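Local coordinates for flavodoxin (Methanosarcina acetivorans C2A, PDB 5WID), which binds flavin mononucleotide and, as in other flavodoxins, probably carries electrons between redox partners, at residues Ala20-Val30 / Lys131-Lys142; Met70-Gly81 / Ile100-Met109. All blocks are in the same frame, centred on the assembly; numbering follows the deposited sequence. Where two conformers were deposited one is given.

Contact 1. Residues Ala20-Val30 / Lys131-Lys142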
loop_
_atom_site.group_PDB
_atom_site.type_symbol
_atom_site.label_atom_id
_atom_site.label_comp_id
_atom_site.label_asym_id
_atom_site.label_seq_id
_atom_site.Cartn_x
_atom_site.Cartn_y
_atom_site.Cartn_z
ATOM N N ALA A 20 -0.746 -10.018 3.365
ATOM C CA ALA A 20 0.513 -10.407 3.996
ATOM C C ALA A 20 1.218 -9.204 4.621
ATOM O O ALA A 20 1.825 -9.330 5.692
ATOM C CB ALA A 20 1.430 -11.100 2.986
ATOM N N ILE A 21 1.159 -8.037 3.966
ATOM C CA ILE A 21 1.683 -6.816 4.585
ATOM C C ILE A 21 0.970 -6.562 5.906
ATOM O O ILE A 21 1.601 -6.272 6.928
ATOM C CB ILE A 21 1.537 -5.611 3.638
ATOM C CG1 ILE A 21 2.450 -5.757 2.417
ATOM C CG2 ILE A 21 1.865 -4.309 4.372
ATOM C CD1 ILE A 21 2.085 -4.752 1.292
ATOM N N GLY A 22 -0.364 -6.665 5.897
ATOM C CA GLY A 22 -1.119 -6.473 7.125
ATOM C C GLY A 22 -0.740 -7.464 8.209
ATOM O O GLY A 22 -0.643 -7.102 9.385
ATOM N N ASN A 23 -0.514 -8.727 7.827
ATOM C CA ASN A 23 -0.071 -9.729 8.791
ATOM C C ASN A 23 1.244 -9.311 9.439
ATOM O O ASN A 23 1.439 -9.499 10.648
ATOM C CB ASN A 23 0.064 -11.081 8.087
ATOM C CG ASN A 23 0.570 -12.182 8.997
ATOM O OD1 ASN A 23 1.767 -12.462 9.047
ATOM N ND2 ASN A 23 -0.346 -12.835 9.699
ATOM N N GLY A 24 2.163 -8.755 8.648
ATOM C CA GLY A 24 3.420 -8.292 9.213
ATOM C C GLY A 24 3.226 -7.130 10.172
ATOM O O GLY A 24 3.871 -7.067 11.223
ATOM N N ILE A 25 2.333 -6.195 9.829
ATOM C CA ILE A 25 2.050 -5.080 10.734
ATOM C C ILE A 25 1.442 -5.601 12.032
ATOM O O ILE A 25 1.854 -5.209 13.135
ATOM C CB ILE A 25 1.132 -4.043 10.058
ATOM C CG1 ILE A 25 1.821 -3.398 8.854
ATOM C CG2 ILE A 25 0.703 -2.944 11.050
ATOM C CD1 ILE A 25 0.867 -2.623 7.964
ATOM N N GLU A 26 0.461 -6.508 11.921
ATOM C CA GLU A 26 -0.142 -7.119 13.115
ATOM C C GLU A 26 0.907 -7.769 14.004
ATOM O O GLU A 26 0.811 -7.712 15.239
ATOM C CB GLU A 26 -1.165 -8.190 12.720
ATOM C CG GLU A 26 -2.501 -7.688 12.245
ATOM C CD GLU A 26 -3.352 -8.788 11.616
ATOM O OE1 GLU A 26 -2.901 -9.957 11.565
ATOM O OE2 GLU A 26 -4.472 -8.477 11.162
ATOM N N SER A 27 1.889 -8.440 13.394
ATOM C CA SER A 27 2.869 -9.206 14.154
ATOM C C SER A 27 3.691 -8.333 15.093
ATOM O O SER A 27 4.313 -8.859 16.025
ATOM C CB SER A 27 3.793 -9.981 13.207
ATOM O OG SER A 27 4.799 -9.151 12.642
ATOM N N LYS A 28 3.705 -7.018 14.875
ATOM C CA LYS A 28 4.429 -6.091 15.734
ATOM C C LYS A 28 3.491 -5.285 16.624
ATOM O O LYS A 28 3.889 -4.244 17.157
ATOM C CB LYS A 28 5.303 -5.162 14.890
ATOM C CG LYS A 28 6.326 -5.884 14.024
ATOM C CD LYS A 28 7.006 -7.008 14.776
ATOM C CE LYS A 28 8.258 -6.526 15.459
ATOM N NZ LYS A 28 9.106 -7.658 15.921
ATOM N N ASN A 29 2.242 -5.732 16.761
ATOM C CA ASN A 29 1.257 -5.120 17.658
ATOM C C ASN A 29 0.954 -3.668 17.297
ATOM O O ASN A 29 0.765 -2.812 18.164
ATOM C CB ASN A 29 1.703 -5.239 19.114
ATOM C CG ASN A 29 1.345 -6.576 19.703
ATOM O OD1 ASN A 29 2.173 -7.485 19.754
ATOM N ND2 ASN A 29 0.094 -6.717 20.128
ATOM N N VAL A 30 0.883 -3.385 16.002
ATOM C CA VAL A 30 0.336 -2.135 15.496
ATOM C C VAL A 30 -1.021 -2.457 14.888
ATOM O O VAL A 30 -1.153 -3.445 14.159
ATOM C CB VAL A 30 1.283 -1.483 14.471
ATOM C CG1 VAL A 30 0.598 -0.352 13.734
ATOM C CG2 VAL A 30 2.546 -0.989 15.176
ATOM N N LYS A 131 5.225 -9.682 4.122
ATOM C CA LYS A 131 5.199 -9.622 5.583
ATOM C C LYS A 131 6.324 -8.747 6.132
ATOM O O LYS A 131 6.116 -7.984 7.086
ATOM C CB LYS A 131 5.284 -11.036 6.165
ATOM C CG LYS A 131 5.096 -11.065 7.679
ATOM C CD LYS A 131 5.083 -12.486 8.231
ATOM C CE LYS A 131 4.957 -12.466 9.752
ATOM N NZ LYS A 131 4.954 -13.850 10.301
ATOM N N ARG A 132 7.523 -8.858 5.555
ATOM C CA ARG A 132 8.656 -8.037 5.985
ATOM C C ARG A 132 8.383 -6.552 5.757
ATOM O O ARG A 132 8.713 -5.722 6.607
ATOM C CB ARG A 132 9.920 -8.493 5.245
ATOM C CG ARG A 132 11.211 -7.670 5.423
ATOM C CD ARG A 132 11.367 -7.007 6.776
ATOM N NE ARG A 132 11.649 -7.956 7.824
ATOM C CZ ARG A 132 11.927 -7.611 9.074
ATOM N NH1 ARG A 132 11.906 -6.342 9.453
ATOM N NH2 ARG A 132 12.182 -8.551 9.955
ATOM N N LEU A 133 7.788 -6.188 4.617
ATOM C CA LEU A 133 7.410 -4.787 4.429
ATOM C C LEU A 133 6.457 -4.330 5.530
ATOM O O LEU A 133 6.595 -3.221 6.058
ATOM C CB LEU A 133 6.791 -4.574 3.036
ATOM C CG LEU A 133 6.240 -3.163 2.787
ATOM C CD1 LEU A 133 7.333 -2.087 2.911
ATOM C CD2 LEU A 133 5.582 -3.094 1.407
ATOM N N GLY A 134 5.514 -5.192 5.927
ATOM C CA GLY A 134 4.592 -4.829 6.993
ATOM C C GLY A 134 5.281 -4.686 8.338
ATOM O O GLY A 134 5.002 -3.745 9.089
ATOM N N ILE A 135 6.206 -5.600 8.656
ATOM C CA ILE A 135 7.004 -5.449 9.876
ATOM C C ILE A 135 7.724 -4.110 9.860
ATOM O O ILE A 135 7.717 -3.370 10.854
ATOM C CB ILE A 135 8.004 -6.614 10.027
ATOM C CG1 ILE A 135 7.268 -7.927 10.322
ATOM C CG2 ILE A 135 9.027 -6.304 11.133
ATOM C CD1 ILE A 135 8.145 -9.180 10.139
ATOM N N ASP A 136 8.349 -3.773 8.722
ATOM C CA ASP A 136 9.074 -2.509 8.624
ATOM C C ASP A 136 8.141 -1.320 8.824
ATOM O O ASP A 136 8.513 -0.335 9.473
ATOM C CB ASP A 136 9.787 -2.388 7.271
ATOM C CG ASP A 136 10.943 -3.370 7.101
ATOM O OD1 ASP A 136 11.409 -3.972 8.099
ATOM O OD2 ASP A 136 11.390 -3.530 5.941
ATOM N N ILE A 137 6.937 -1.377 8.247
ATOM C CA ILE A 137 5.969 -0.295 8.439
ATOM C C ILE A 137 5.633 -0.142 9.917
ATOM O O ILE A 137 5.609 0.971 10.458
ATOM C CB ILE A 137 4.700 -0.545 7.605
ATOM C CG1 ILE A 137 4.988 -0.419 6.105
ATOM C CG2 ILE A 137 3.608 0.455 8.003
ATOM C CD1 ILE A 137 3.815 -0.931 5.238
ATOM N N ALA A 138 5.358 -1.258 10.591
ATOM C CA ALA A 138 5.032 -1.195 12.011
ATOM C C ALA A 138 6.178 -0.593 12.818
ATOM O O ALA A 138 5.953 0.229 13.715
ATOM C CB ALA A 138 4.681 -2.592 12.526
ATOM N N GLU A 139 7.417 -0.976 12.508
ATOM C CA GLU A 139 8.552 -0.446 13.262
ATOM C C GLU A 139 8.718 1.047 13.027
ATOM O O GLU A 139 9.064 1.795 13.952
ATOM C CB GLU A 139 9.823 -1.204 12.886
ATOM C CG GLU A 139 9.867 -2.621 13.455
ATOM C CD GLU A 139 9.724 -2.634 14.972
ATOM O OE1 GLU A 139 10.294 -1.742 15.638
ATOM O OE2 GLU A 139 9.030 -3.524 15.500
ATOM N N LYS A 140 8.469 1.497 11.798
ATOM C CA LYS A 140 8.517 2.925 11.498
ATOM C C LYS A 140 7.442 3.682 12.266
ATOM O O LYS A 140 7.704 4.757 12.822
ATOM C CB LYS A 140 8.360 3.136 9.989
ATOM C CG LYS A 140 8.661 4.543 9.507
ATOM C CD LYS A 140 10.140 4.864 9.598
ATOM C CE LYS A 140 10.909 4.223 8.454
ATOM N NZ LYS A 140 12.340 4.647 8.449
ATOM N N VAL A 141 6.225 3.130 12.307
ATOM C CA VAL A 141 5.137 3.749 13.064
ATOM C C VAL A 141 5.520 3.885 14.531
ATOM O O VAL A 141 5.366 4.951 15.140
ATOM C CB VAL A 141 3.839 2.935 12.896
ATOM C CG1 VAL A 141 2.798 3.347 13.935
ATOM C CG2 VAL A 141 3.286 3.116 11.496
ATOM N N LYS A 142 6.029 2.803 15.120
ATOM C CA LYS A 142 6.344 2.821 16.545
ATOM C C LYS A 142 7.528 3.722 16.847
ATOM O O LYS A 142 7.609 4.287 17.944
ATOM C CB LYS A 142 6.606 1.396 17.038
ATOM C CG LYS A 142 5.371 0.504 16.945
ATOM C CD LYS A 142 5.487 -0.735 17.805
ATOM C CE LYS A 142 6.500 -1.711 17.241
ATOM N NZ LYS A 142 6.429 -3.027 17.939
HETATM O O HOH W 1 2.778 -14.891 9.596
#
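K131 lies against A20, N23 and G24 where helix 124-143 crosses helix 13-27 on one face of the beta sheet of the alpha/beta flavodoxin fold. The segment axes cross at -42° and approach to 6.3 Å, a spacing that allows the backbones themselves to touch. The extended K131 chain, with CG anti to the backbone N (chi1 -173°), passes over G24 CA and crosses the N23 side chain, with CE near OD1. L133 CD2 then sits beside I21 CD1 (3.9 Å), both chains pointing the same way, onto L116 and F87 of the sheet. At G134 the helices meet without intervening side chains: its CA makes a CA-H...O contact with I21 O at 3.3 Å, and G24 CA makes another with K131 O at 3.4 Å. A modelled CB on either glycine would collide with that same carbonyl oxygen, so this close crossing probably requires glycine at both positions; it recalls the glycine-mediated GASright pairing of membrane helices. I135 CG1 covers G24 O and S27 OG, the latter bonded back to G24 O at 2.7 Å. Toward the sheet, I137 spreads its two ends, CD1 to I21 CG2 and CG2 to I25 CD1. A138 CB packs on K28 CB at 3.5 Å and also meets V30 CG2. E139 OE2 lies 4.2 Å from K28 NZ, too long for a salt bridge. Finally, K142 lays its CG on V30 CG2 and donates from NZ to K28 O at 2.9 Å, with a C=O...N angle of 138°.

Contact 2. Residues Met70-Gly81 / Ile100-Met109; sequences MDETLVASNPQG and IAEKMREMGM
G81 N donates to G108 O at 2.8 Å, a nearly straight bond whose donor stands above the carbonyl plane, 45° out of it, and not on a lone pair. This link joins the turns that follow the two helices. The segment axes of helices 70-76 and 100-106 come no closer than 11.3 Å and are inclined at 44°, so side chains must fill the space between them. Both pack on the same face of the flavodoxin sheet. Helix 100-106 ends in a Schellman motif at G108, which has positive phi, with M109 N bonded back to M104 O and G108 N to R105 O.

M107 is the main filler. Its SD lies 3.7 Å from L74 CG and also touches P79 CG, while its CE is 3.6 Å from V75 CG2 and beside M70 O. Next to it, M109 CG packs on P79 CB at 3.8 Å. At the other end, M70 crosses I100 at about a right angle and its CE meets I100 CG2 and M104 CG; L74 rests on L45, and I100 and M104 on V53.

K103 combines both chemistries. Its CD lies 3.8 Å from M70 CB, and a bend at the last torsion (chi4 -61°) turns NZ to D71 OD1, which it reaches at 2.8 Å on the syn lone pair. A water donating to D71 OD2 receives a weak bond from the same NZ. With a leucine here, D71 would probably be left without its cationic mate and freer to turn.

The chemistry is thus split: sulfur and methyl packing fills the space between the helices, from buried M70 and L74 out to the partly exposed M107, with long, flexible methionine chains spanning the wide gap, while one ion pair ties the helices on the solvent-facing side, where D71 is exposed.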
loop_
_atom_site.group_PDB
_atom_site.type_symbol
_atom_site.label_atom_id
_atom_site.label_comp_id
_atom_site.label_asym_id
_atom_site.label_seq_id
_atom_site.Cartn_x
_atom_site.Cartn_y
_atom_site.Cartn_z
ATOM N N MET A 70 -6.374 7.897 -5.432
ATOM C CA MET A 70 -5.190 8.611 -4.962
ATOM C C MET A 70 -5.309 10.114 -5.182
ATOM O O MET A 70 -4.974 10.910 -4.292
ATOM C CB MET A 70 -3.951 8.076 -5.668
ATOM C CG MET A 70 -3.665 6.623 -5.287
ATOM S SD MET A 70 -1.982 6.185 -5.698
ATOM C CE MET A 70 -1.060 7.076 -4.418
ATOM N N ASP A 71 -5.767 10.524 -6.370
ATOM C CA ASP A 71 -5.781 11.944 -6.710
ATOM C C ASP A 71 -6.865 12.701 -5.958
ATOM O O ASP A 71 -6.739 13.910 -5.741
ATOM C CB ASP A 71 -5.996 12.123 -8.212
ATOM C CG ASP A 71 -4.785 11.733 -9.028
ATOM O OD1 ASP A 71 -3.684 11.587 -8.461
ATOM O OD2 ASP A 71 -4.942 11.567 -10.250
ATOM N N GLU A 72 -7.953 12.023 -5.601
ATOM C CA GLU A 72 -9.072 12.663 -4.926
ATOM C C GLU A 72 -9.096 12.325 -3.441
ATOM O O GLU A 72 -8.889 13.204 -2.598
ATOM C CB GLU A 72 -10.384 12.260 -5.616
ATOM C CG GLU A 72 -10.454 12.762 -7.049
ATOM C CD GLU A 72 -11.634 12.211 -7.815
ATOM O OE1 GLU A 72 -12.578 11.697 -7.179
ATOM O OE2 GLU A 72 -11.610 12.293 -9.062
ATOM N N THR A 73 -9.289 11.050 -3.105
ATOM C CA THR A 73 -9.528 10.676 -1.713
ATOM C C THR A 73 -8.259 10.768 -0.873
ATOM O O THR A 73 -8.281 11.322 0.231
ATOM C CB THR A 73 -10.116 9.268 -1.638
ATOM O OG1 THR A 73 -11.294 9.213 -2.449
ATOM C CG2 THR A 73 -10.502 8.928 -0.208
ATOM N N LEU A 74 -7.152 10.188 -1.348
ATOM C CA LEU A 74 -5.929 10.218 -0.544
ATOM C C LEU A 74 -5.427 11.647 -0.349
ATOM O O LEU A 74 -5.016 12.025 0.757
ATOM C CB LEU A 74 -4.846 9.345 -1.186
ATOM C CG LEU A 74 -3.550 9.199 -0.379
ATOM C CD1 LEU A 74 -3.833 8.591 1.011
ATOM C CD2 LEU A 74 -2.517 8.346 -1.135
ATOM N N VAL A 75 -5.458 12.463 -1.407
ATOM C CA VAL A 75 -5.071 13.867 -1.263
ATOM C C VAL A 75 -5.959 14.561 -0.236
ATOM O O VAL A 75 -5.475 15.347 0.586
ATOM C CB VAL A 75 -5.111 14.584 -2.626
ATOM C CG1 VAL A 75 -4.905 16.082 -2.442
ATOM C CG2 VAL A 75 -4.041 14.026 -3.549
ATOM N N ALA A 76 -7.262 14.266 -0.250
ATOM C CA ALA A 76 -8.191 14.937 0.659
ATOM C C ALA A 76 -7.987 14.530 2.115
ATOM O O ALA A 76 -8.468 15.230 3.014
ATOM C CB ALA A 76 -9.640 14.646 0.257
ATOM N N SER A 77 -7.295 13.422 2.366
ATOM C CA SER A 77 -7.053 12.953 3.726
ATOM C C SER A 77 -5.908 13.682 4.414
ATOM O O SER A 77 -5.593 13.355 5.563
ATOM C CB SER A 77 -6.787 11.442 3.716
ATOM O OG SER A 77 -5.475 11.135 3.259
ATOM N N ASN A 78 -5.290 14.659 3.748
ATOM C CA ASN A 78 -4.197 15.448 4.315
ATOM C C ASN A 78 -3.081 14.532 4.804
ATOM O O ASN A 78 -2.801 14.476 6.006
ATOM C CB ASN A 78 -4.686 16.335 5.464
ATOM C CG ASN A 78 -5.506 17.525 4.985
ATOM O OD1 ASN A 78 -5.616 17.774 3.783
ATOM N ND2 ASN A 78 -6.084 18.268 5.928
ATOM N N PRO A 79 -2.403 13.810 3.907
ATOM C CA PRO A 79 -1.376 12.852 4.332
ATOM C C PRO A 79 0.033 13.419 4.453
ATOM O O PRO A 79 0.973 12.630 4.596
ATOM C CB PRO A 79 -1.435 11.809 3.203
ATOM C CG PRO A 79 -1.696 12.664 1.985
ATOM C CD PRO A 79 -2.554 13.825 2.440
ATOM N N GLN A 80 0.206 14.739 4.402
ATOM C CA GLN A 80 1.538 15.320 4.492
ATOM C C GLN A 80 2.241 14.853 5.759
ATOM O O GLN A 80 1.664 14.887 6.849
ATOM C CB GLN A 80 1.446 16.851 4.475
ATOM C CG GLN A 80 0.649 17.382 3.297
ATOM C CD GLN A 80 -0.773 17.811 3.666
ATOM O OE1 GLN A 80 -1.526 17.071 4.318
ATOM N NE2 GLN A 80 -1.145 19.017 3.244
ATOM N N GLY A 81 3.492 14.404 5.609
ATOM C CA GLY A 81 4.292 13.959 6.734
ATOM C C GLY A 81 4.046 12.532 7.189
ATOM O O GLY A 81 4.759 12.054 8.081
ATOM N N ILE A 100 2.618 4.888 -7.931
ATOM C CA ILE A 100 1.988 5.128 -6.635
ATOM C C ILE A 100 2.961 5.834 -5.702
ATOM O O ILE A 100 2.621 6.831 -5.059
ATOM C CB ILE A 100 1.495 3.798 -6.030
ATOM C CG1 ILE A 100 0.319 3.261 -6.855
ATOM C CG2 ILE A 100 1.143 3.983 -4.541
ATOM C CD1 ILE A 100 -0.107 1.869 -6.432
ATOM N N ALA A 101 4.186 5.312 -5.604
ATOM C CA ALA A 101 5.195 5.931 -4.747
ATOM C C ALA A 101 5.449 7.379 -5.142
ATOM O O ALA A 101 5.559 8.256 -4.276
ATOM C CB ALA A 101 6.496 5.133 -4.811
ATOM N N GLU A 102 5.567 7.650 -6.448
ATOM C CA GLU A 102 5.814 9.016 -6.897
ATOM C C GLU A 102 4.664 9.940 -6.509
ATOM O O GLU A 102 4.891 11.065 -6.048
ATOM C CB GLU A 102 6.051 9.031 -8.411
ATOM C CG GLU A 102 7.463 8.621 -8.791
ATOM C CD GLU A 102 7.611 8.221 -10.254
ATOM O OE1 GLU A 102 6.756 8.616 -11.077
ATOM O OE2 GLU A 102 8.594 7.515 -10.575
ATOM N N LYS A 103 3.420 9.477 -6.676
ATOM C CA LYS A 103 2.266 10.264 -6.252
ATOM C C LYS A 103 2.313 10.558 -4.763
ATOM O O LYS A 103 2.053 11.690 -4.340
ATOM C CB LYS A 103 0.976 9.518 -6.572
ATOM C CG LYS A 103 0.276 9.942 -7.825
ATOM C CD LYS A 103 -1.125 9.334 -7.855
ATOM C CE LYS A 103 -1.581 9.162 -9.285
ATOM N NZ LYS A 103 -1.620 10.471 -9.951
ATOM N N MET A 104 2.634 9.545 -3.948
ATOM C CA MET A 104 2.704 9.754 -2.504
ATOM C C MET A 104 3.746 10.804 -2.142
ATOM O O MET A 104 3.502 11.657 -1.279
ATOM C CB MET A 104 3.018 8.442 -1.795
ATOM C CG MET A 104 1.897 7.434 -1.886
ATOM S SD MET A 104 2.419 5.915 -1.061
ATOM C CE MET A 104 0.885 5.423 -0.315
ATOM N N ARG A 105 4.923 10.747 -2.773
ATOM C CA ARG A 105 5.957 11.734 -2.482
ATOM C C ARG A 105 5.500 13.138 -2.866
ATOM O O ARG A 105 5.744 14.101 -2.130
ATOM C CB ARG A 105 7.260 11.360 -3.203
ATOM C CG ARG A 105 7.931 10.124 -2.629
ATOM C CD ARG A 105 9.330 9.896 -3.193
ATOM N NE ARG A 105 9.825 8.568 -2.836
ATOM C CZ ARG A 105 9.831 7.530 -3.671
ATOM N NH1 ARG A 105 9.393 7.681 -4.913
ATOM N NH2 ARG A 105 10.292 6.352 -3.275
ATOM N N GLU A 106 4.817 13.266 -4.005
ATOM C CA GLU A 106 4.315 14.565 -4.443
ATOM C C GLU A 106 3.314 15.139 -3.452
ATOM O O GLU A 106 3.175 16.364 -3.347
ATOM C CB GLU A 106 3.663 14.438 -5.820
ATOM C CG GLU A 106 4.624 14.556 -6.986
ATOM C CD GLU A 106 4.018 14.059 -8.291
ATOM O OE1 GLU A 106 4.706 14.131 -9.331
ATOM O OE2 GLU A 106 2.855 13.594 -8.274
ATOM N N MET A 107 2.604 14.269 -2.741
ATOM C CA MET A 107 1.620 14.593 -1.715
ATOM C C MET A 107 2.230 14.960 -0.373
ATOM O O MET A 107 1.479 15.269 0.560
ATOM C CB MET A 107 0.716 13.385 -1.488
ATOM C CG MET A 107 -0.682 13.552 -1.884
ATOM S SD MET A 107 -1.393 11.923 -1.642
ATOM C CE MET A 107 -1.549 11.426 -3.350
ATOM N N GLY A 108 3.547 14.873 -0.222
ATOM C CA GLY A 108 4.176 15.150 1.054
ATOM C C GLY A 108 4.361 13.957 1.965
ATOM O O GLY A 108 4.760 14.141 3.123
ATOM N N MET A 109 4.090 12.743 1.493
ATOM C CA MET A 109 4.343 11.567 2.314
ATOM C C MET A 109 5.811 11.168 2.234
ATOM O O MET A 109 6.496 11.444 1.244
ATOM C CB MET A 109 3.470 10.389 1.866
ATOM C CG MET A 109 1.981 10.672 1.912
ATOM S SD MET A 109 0.977 9.237 1.489
ATOM C CE MET A 109 1.116 8.268 2.995
HETATM O O HOH W 2 -3.358 11.836 -12.407
#

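Overall arrangement
Contacts 1 and 2 lie on opposite faces of the central, mainly parallel sheet of the flavodoxin fold, their centres 21 Å apart and their nearest atoms about 9 Å apart, so they do not touch. Contact 1 joins helices 13-27 and 124-143, near the two ends of the chain; contact 2 joins helices 64-76 and 96-106, which precede and follow strand 83-90 in the chain, and is nested inside the loop that contact 1 closes. Both lean on strand 50-58, so the two helix layers share a support. Neither makes up the cofactor site: I21 of contact 1 is about 12 Å and I100 of contact 2 about 10 Å, by side chain, from the bound flavin mononucleotide.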